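Local structure of structural polyprotein, VP2 (Israeli acute paralysis virus, 5CDD) at residues N67-V80 against S180-T194. The protein probably serves as a structural capsid protein, being the VP2 part of a longer polyprotein whose pieces build the virion shell of this honeybee virus. Residues are numbered along the deposited sequence; the frame is centred on the assembly and turned at random.
Sequences NFKYLRCDVQVKLV and SVYMWLSNISLVIPT
Gln76 lies across the indole of Trp184: its CB stands over one face of the five-membered ring, 3.3 Å from the centroid and 18° off the normal, a CH-pi contact. Trp184 reaches this position because its CG sits between backbone N and carbonyl carbon (chi1 65°), which folds the ring back over the neighbouring strand. The bend of Gln76 at chi2 carries its amide on to Ser186, whose OG donates to OE1 at 2.7 Å, nearly along the C=O axis. Antiparallel pairing runs from Val80–Ser180 to Asp74–Ser186, with Asp74 N to Ser186 O at 2.8 Å and 178°. At Asn187 the register slips by one, a beta bulge, and strand 188-193 continues along the same long partner. This fits the jelly-roll sandwich of picornavirus-like capsid proteins; here strand 68-80 also pairs with strand 131-146 on its other edge. On the opposite face, buried Val77 and Leu79 lie side by side with Met183 and Val181, pointing the same way. Farther along, Leu190 CG sits over the Phe68 ring face, 3.7 Å from its centroid, another CH-pi contact. Packing is looser around exposed Val191, whose CG2 stays 4.2 Å from Tyr70 CB; Tyr70 N reaches Val191 O through a weak 3.4 Å bond.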
loop_
_atom_site.group_PDB
_atom_site.type_symbol
_atom_site.label_atom_id
_atom_site.label_comp_id
_atom_site.label_asym_id
_atom_site.label_seq_id
_atom_site.Cartn_x
_atom_site.Cartn_y
_atom_site.Cartn_z
ATOM N N ASN C 67 -45.448 -44.170 -22.043
ATOM C CA ASN C 67 -45.927 -42.805 -22.214
ATOM C C ASN C 67 -45.069 -41.797 -21.460
ATOM O O ASN C 67 -45.473 -40.655 -21.252
ATOM C CB ASN C 67 -47.387 -42.691 -21.778
ATOM C CG ASN C 67 -48.317 -43.476 -22.678
ATOM O OD1 ASN C 67 -48.419 -43.202 -23.874
ATOM N ND2 ASN C 67 -48.995 -44.464 -22.108
ATOM N N PHE C 68 -43.884 -42.237 -21.046
ATOM C CA PHE C 68 -42.928 -41.376 -20.361
ATOM C C PHE C 68 -41.745 -41.199 -21.305
ATOM O O PHE C 68 -41.384 -42.124 -22.030
ATOM C CB PHE C 68 -42.477 -42.001 -19.045
ATOM C CG PHE C 68 -43.291 -41.567 -17.865
ATOM C CD1 PHE C 68 -43.305 -40.235 -17.468
ATOM C CD2 PHE C 68 -44.046 -42.487 -17.148
ATOM C CE1 PHE C 68 -44.059 -39.823 -16.371
ATOM C CE2 PHE C 68 -44.804 -42.086 -16.049
ATOM C CZ PHE C 68 -44.808 -40.752 -15.661
ATOM N N LYS C 69 -41.140 -40.018 -21.296
ATOM C CA LYS C 69 -40.034 -39.742 -22.203
ATOM C C LYS C 69 -38.621 -39.941 -21.664
ATOM O O LYS C 69 -37.807 -40.613 -22.297
ATOM C CB LYS C 69 -40.172 -38.319 -22.751
ATOM C CG LYS C 69 -39.112 -37.928 -23.766
ATOM C CD LYS C 69 -39.174 -38.810 -24.995
ATOM C CE LYS C 69 -38.186 -38.349 -26.046
ATOM N NZ LYS C 69 -38.270 -39.183 -27.272
ATOM N N TYR C 70 -38.324 -39.362 -20.505
ATOM C CA TYR C 70 -36.981 -39.470 -19.942
ATOM C C TYR C 70 -36.870 -40.185 -18.604
ATOM O O TYR C 70 -37.729 -40.052 -17.733
ATOM C CB TYR C 70 -36.366 -38.075 -19.818
ATOM C CG TYR C 70 -36.256 -37.348 -21.136
ATOM C CD1 TYR C 70 -35.431 -37.829 -22.153
ATOM C CD2 TYR C 70 -36.986 -36.185 -21.373
ATOM C CE1 TYR C 70 -35.337 -37.168 -23.378
ATOM C CE2 TYR C 70 -36.901 -35.516 -22.593
ATOM C CZ TYR C 70 -36.075 -36.012 -23.589
ATOM O OH TYR C 70 -35.989 -35.355 -24.795
ATOM N N LEU C 71 -35.784 -40.935 -18.452
ATOM C CA LEU C 71 -35.516 -41.683 -17.233
ATOM C C LEU C 71 -34.083 -41.454 -16.777
ATOM O O LEU C 71 -33.175 -41.302 -17.594
ATOM C CB LEU C 71 -35.734 -43.179 -17.471
ATOM C CG LEU C 71 -35.330 -44.121 -16.333
ATOM C CD1 LEU C 71 -36.221 -43.890 -15.121
ATOM C CD2 LEU C 71 -35.439 -45.556 -16.803
ATOM N N ARG C 72 -33.891 -41.425 -15.464
ATOM C CA ARG C 72 -32.574 -41.240 -14.869
ATOM C C ARG C 72 -32.552 -42.203 -13.688
ATOM O O ARG C 72 -33.479 -42.204 -12.881
ATOM C CB ARG C 72 -32.407 -39.801 -14.380
ATOM C CG ARG C 72 -30.990 -39.451 -13.969
ATOM C CD ARG C 72 -30.945 -38.146 -13.194
ATOM N NE ARG C 72 -29.577 -37.777 -12.842
ATOM C CZ ARG C 72 -28.683 -37.303 -13.706
ATOM N NH1 ARG C 72 -29.014 -37.135 -14.981
ATOM N NH2 ARG C 72 -27.456 -37.004 -13.299
ATOM N N CYS C 73 -31.513 -43.025 -13.580
ATOM C CA CYS C 73 -31.465 -43.986 -12.484
ATOM C C CYS C 73 -30.153 -44.747 -12.347
ATOM O O CYS C 73 -29.303 -44.725 -13.238
ATOM C CB CYS C 73 -32.585 -45.009 -12.667
ATOM S SG CYS C 73 -32.409 -45.970 -14.200
ATOM N N ASP C 74 -30.011 -45.423 -11.211
ATOM C CA ASP C 74 -28.842 -46.246 -10.936
ATOM C C ASP C 74 -29.344 -47.680 -11.029
ATOM O O ASP C 74 -30.474 -47.969 -10.635
ATOM C CB ASP C 74 -28.297 -46.011 -9.520
ATOM C CG ASP C 74 -27.943 -44.560 -9.254
ATOM O OD1 ASP C 74 -27.391 -43.895 -10.156
ATOM O OD2 ASP C 74 -28.206 -44.093 -8.126
ATOM N N VAL C 75 -28.517 -48.575 -11.552
ATOM C CA VAL C 75 -28.909 -49.970 -11.670
ATOM C C VAL C 75 -28.376 -50.756 -10.483
ATOM O O VAL C 75 -27.186 -50.711 -10.173
ATOM C CB VAL C 75 -28.380 -50.596 -12.974
ATOM C CG1 VAL C 75 -28.698 -52.084 -13.002
ATOM C CG2 VAL C 75 -29.009 -49.899 -14.170
ATOM N N GLN C 76 -29.275 -51.471 -9.817
ATOM C CA GLN C 76 -28.915 -52.274 -8.659
ATOM C C GLN C 76 -28.779 -53.728 -9.097
ATOM O O GLN C 76 -29.654 -54.259 -9.781
ATOM C CB GLN C 76 -30.000 -52.155 -7.594
ATOM C CG GLN C 76 -29.476 -51.974 -6.187
ATOM C CD GLN C 76 -28.776 -50.648 -6.001
ATOM O OE1 GLN C 76 -29.357 -49.588 -6.239
ATOM N NE2 GLN C 76 -27.522 -50.698 -5.574
ATOM N N VAL C 77 -27.683 -54.369 -8.706
ATOM C CA VAL C 77 -27.447 -55.759 -9.077
ATOM C C VAL C 77 -27.142 -56.630 -7.865
ATOM O O VAL C 77 -26.433 -56.211 -6.947
ATOM C CB VAL C 77 -26.269 -55.882 -10.066
ATOM C CG1 VAL C 77 -26.077 -57.334 -10.467
ATOM C CG2 VAL C 77 -26.524 -55.021 -11.290
ATOM N N LYS C 78 -27.683 -57.843 -7.869
ATOM C CA LYS C 78 -27.456 -58.784 -6.782
ATOM C C LYS C 78 -27.342 -60.202 -7.320
ATOM O O LYS C 78 -28.203 -60.665 -8.068
ATOM C CB LYS C 78 -28.590 -58.719 -5.759
ATOM C CG LYS C 78 -28.390 -59.663 -4.586
ATOM C CD LYS C 78 -29.441 -59.462 -3.516
ATOM C CE LYS C 78 -29.150 -60.330 -2.301
ATOM N NZ LYS C 78 -30.122 -60.088 -1.197
ATOM N N LEU C 79 -26.268 -60.885 -6.941
ATOM C CA LEU C 79 -26.047 -62.256 -7.374
ATOM C C LEU C 79 -26.237 -63.189 -6.190
ATOM O O LEU C 79 -25.540 -63.070 -5.186
ATOM C CB LEU C 79 -24.629 -62.429 -7.922
ATOM C CG LEU C 79 -24.184 -61.566 -9.101
ATOM C CD1 LEU C 79 -22.778 -61.973 -9.508
ATOM C CD2 LEU C 79 -25.140 -61.733 -10.266
ATOM N N VAL C 80 -27.192 -64.106 -6.303
ATOM C CA VAL C 80 -27.438 -65.069 -5.238
ATOM C C VAL C 80 -26.797 -66.385 -5.654
ATOM O O VAL C 80 -27.226 -67.029 -6.614
ATOM C CB VAL C 80 -28.942 -65.282 -4.998
ATOM C CG1 VAL C 80 -29.148 -66.311 -3.900
ATOM C CG2 VAL C 80 -29.593 -63.961 -4.614
ATOM N N SER C 180 -28.141 -66.757 -9.367
ATOM C CA SER C 180 -29.372 -66.046 -9.683
ATOM C C SER C 180 -29.065 -64.562 -9.761
ATOM O O SER C 180 -28.658 -63.947 -8.775
ATOM C CB SER C 180 -30.439 -66.315 -8.623
ATOM O OG SER C 180 -30.858 -67.666 -8.673
ATOM N N VAL C 181 -29.249 -63.996 -10.947
ATOM C CA VAL C 181 -28.986 -62.584 -11.167
ATOM C C VAL C 181 -30.254 -61.752 -11.032
ATOM O O VAL C 181 -31.187 -61.891 -11.821
ATOM C CB VAL C 181 -28.392 -62.349 -12.566
ATOM C CG1 VAL C 181 -28.090 -60.886 -12.757
ATOM C CG2 VAL C 181 -27.130 -63.164 -12.737
ATOM N N TYR C 182 -30.276 -60.887 -10.024
ATOM C CA TYR C 182 -31.416 -60.010 -9.784
ATOM C C TYR C 182 -31.026 -58.565 -10.059
ATOM O O TYR C 182 -29.899 -58.156 -9.784
ATOM C CB TYR C 182 -31.893 -60.142 -8.337
ATOM C CG TYR C 182 -32.469 -61.493 -8.006
ATOM C CD1 TYR C 182 -33.736 -61.863 -8.455
ATOM C CD2 TYR C 182 -31.741 -62.413 -7.257
ATOM C CE1 TYR C 182 -34.266 -63.119 -8.166
ATOM C CE2 TYR C 182 -32.256 -63.672 -6.961
ATOM C CZ TYR C 182 -33.519 -64.018 -7.418
ATOM O OH TYR C 182 -34.030 -65.262 -7.124
ATOM N N MET C 183 -31.961 -57.796 -10.601
ATOM C CA MET C 183 -31.704 -56.396 -10.899
ATOM C C MET C 183 -32.943 -55.536 -10.693
ATOM O O MET C 183 -34.071 -56.029 -10.738
ATOM C CB MET C 183 -31.212 -56.235 -12.340
ATOM C CG MET C 183 -29.783 -56.689 -12.572
ATOM S SD MET C 183 -29.258 -56.398 -14.274
ATOM C CE MET C 183 -28.849 -58.054 -14.799
ATOM N N TRP C 184 -32.717 -54.247 -10.464
ATOM C CA TRP C 184 -33.793 -53.288 -10.262
ATOM C C TRP C 184 -33.200 -51.888 -10.297
ATOM O O TRP C 184 -31.982 -51.730 -10.358
ATOM C CB TRP C 184 -34.505 -53.551 -8.932
ATOM C CG TRP C 184 -33.668 -53.344 -7.707
ATOM C CD1 TRP C 184 -33.570 -52.204 -6.964
ATOM C CD2 TRP C 184 -32.847 -54.320 -7.053
ATOM N NE1 TRP C 184 -32.747 -52.410 -5.884
ATOM C CE2 TRP C 184 -32.289 -53.701 -5.914
ATOM C CE3 TRP C 184 -32.531 -55.659 -7.319
ATOM C CZ2 TRP C 184 -31.431 -54.377 -5.037
ATOM C CZ3 TRP C 184 -31.677 -56.332 -6.447
ATOM C CH2 TRP C 184 -31.138 -55.687 -5.320
ATOM N N LEU C 185 -34.054 -50.873 -10.258
ATOM C CA LEU C 185 -33.579 -49.498 -10.327
ATOM C C LEU C 185 -33.717 -48.731 -9.017
ATOM O O LEU C 185 -34.557 -49.051 -8.177
ATOM C CB LEU C 185 -34.334 -48.763 -11.439
ATOM C CG LEU C 185 -34.371 -49.479 -12.796
ATOM C CD1 LEU C 185 -35.264 -48.716 -13.758
ATOM C CD2 LEU C 185 -32.964 -49.607 -13.358
ATOM N N SER C 186 -32.867 -47.722 -8.850
ATOM C CA SER C 186 -32.882 -46.864 -7.671
ATOM C C SER C 186 -32.527 -45.458 -8.151
ATOM O O SER C 186 -31.996 -45.300 -9.251
ATOM C CB SER C 186 -31.867 -47.349 -6.635
ATOM O OG SER C 186 -30.547 -47.312 -7.145
ATOM N N ASN C 187 -32.824 -44.442 -7.345
ATOM C CA ASN C 187 -32.544 -43.060 -7.733
ATOM C C ASN C 187 -33.302 -42.711 -8.999
ATOM O O ASN C 187 -32.836 -41.922 -9.820
ATOM C CB ASN C 187 -31.051 -42.865 -7.977
ATOM C CG ASN C 187 -30.367 -42.183 -6.827
ATOM O OD1 ASN C 187 -30.423 -42.656 -5.694
ATOM N ND2 ASN C 187 -29.718 -41.058 -7.105
ATOM N N ILE C 188 -34.482 -43.302 -9.140
ATOM C CA ILE C 188 -35.309 -43.098 -10.315
ATOM C C ILE C 188 -35.846 -41.688 -10.491
ATOM O O ILE C 188 -36.316 -41.056 -9.543
ATOM C CB ILE C 188 -36.496 -44.064 -10.320
ATOM C CG1 ILE C 188 -35.997 -45.490 -10.084
ATOM C CG2 ILE C 188 -37.230 -43.963 -11.650
ATOM C CD1 ILE C 188 -37.093 -46.471 -9.810
ATOM N N SER C 189 -35.767 -41.211 -11.728
ATOM C CA SER C 189 -36.254 -39.892 -12.105
ATOM C C SER C 189 -37.050 -40.110 -13.395
ATOM O O SER C 189 -36.476 -40.422 -14.439
ATOM C CB SER C 189 -35.080 -38.950 -12.362
ATOM O OG SER C 189 -35.539 -37.654 -12.693
ATOM N N LEU C 190 -38.368 -39.954 -13.318
ATOM C CA LEU C 190 -39.246 -40.176 -14.469
ATOM C C LEU C 190 -39.995 -38.897 -14.846
ATOM O O LEU C 190 -40.842 -38.437 -14.088
ATOM C CB LEU C 190 -40.233 -41.289 -14.116
ATOM C CG LEU C 190 -40.856 -42.162 -15.198
ATOM C CD1 LEU C 190 -39.789 -42.769 -16.098
ATOM C CD2 LEU C 190 -41.644 -43.264 -14.509
ATOM N N VAL C 191 -39.869 -38.434 -16.030
ATOM C CA VAL C 191 -40.439 -37.311 -16.419
ATOM C C VAL C 191 -40.766 -37.081 -17.765
ATOM O O VAL C 191 -40.215 -37.476 -18.437
ATOM C CB VAL C 191 -39.613 -36.162 -16.147
ATOM C CG1 VAL C 191 -39.257 -36.119 -14.857
ATOM C CG2 VAL C 191 -38.337 -36.117 -16.692
ATOM N N ILE C 192 -41.790 -36.320 -18.064
ATOM C CA ILE C 192 -42.360 -35.891 -19.352
ATOM C C ILE C 192 -43.207 -36.848 -20.113
ATOM O O ILE C 192 -42.794 -37.763 -20.257
ATOM C CB ILE C 192 -41.369 -35.336 -20.256
ATOM C CG1 ILE C 192 -40.483 -34.464 -19.564
ATOM C CG2 ILE C 192 -41.869 -34.751 -21.493
ATOM C CD1 ILE C 192 -41.019 -33.272 -19.260
ATOM N N PRO C 193 -44.468 -36.576 -20.556
ATOM C CA PRO C 193 -45.217 -37.576 -21.233
ATOM C C PRO C 193 -45.235 -37.507 -22.579
ATOM O O PRO C 193 -45.032 -36.612 -23.056
ATOM C CB PRO C 193 -46.530 -37.215 -20.874
ATOM C CG PRO C 193 -46.477 -36.382 -19.790
ATOM C CD PRO C 193 -45.569 -35.594 -20.351
ATOM N N THR C 194 -45.520 -38.563 -23.223
ATOM C CA THR C 194 -45.456 -38.745 -24.671
ATOM C C THR C 194 -46.453 -39.816 -25.105
ATOM O O THR C 194 -46.729 -40.757 -24.365
ATOM C CB THR C 194 -44.040 -39.174 -25.116
ATOM O OG1 THR C 194 -44.037 -39.463 -26.520
ATOM C CG2 THR C 194 -43.593 -40.396 -24.335
#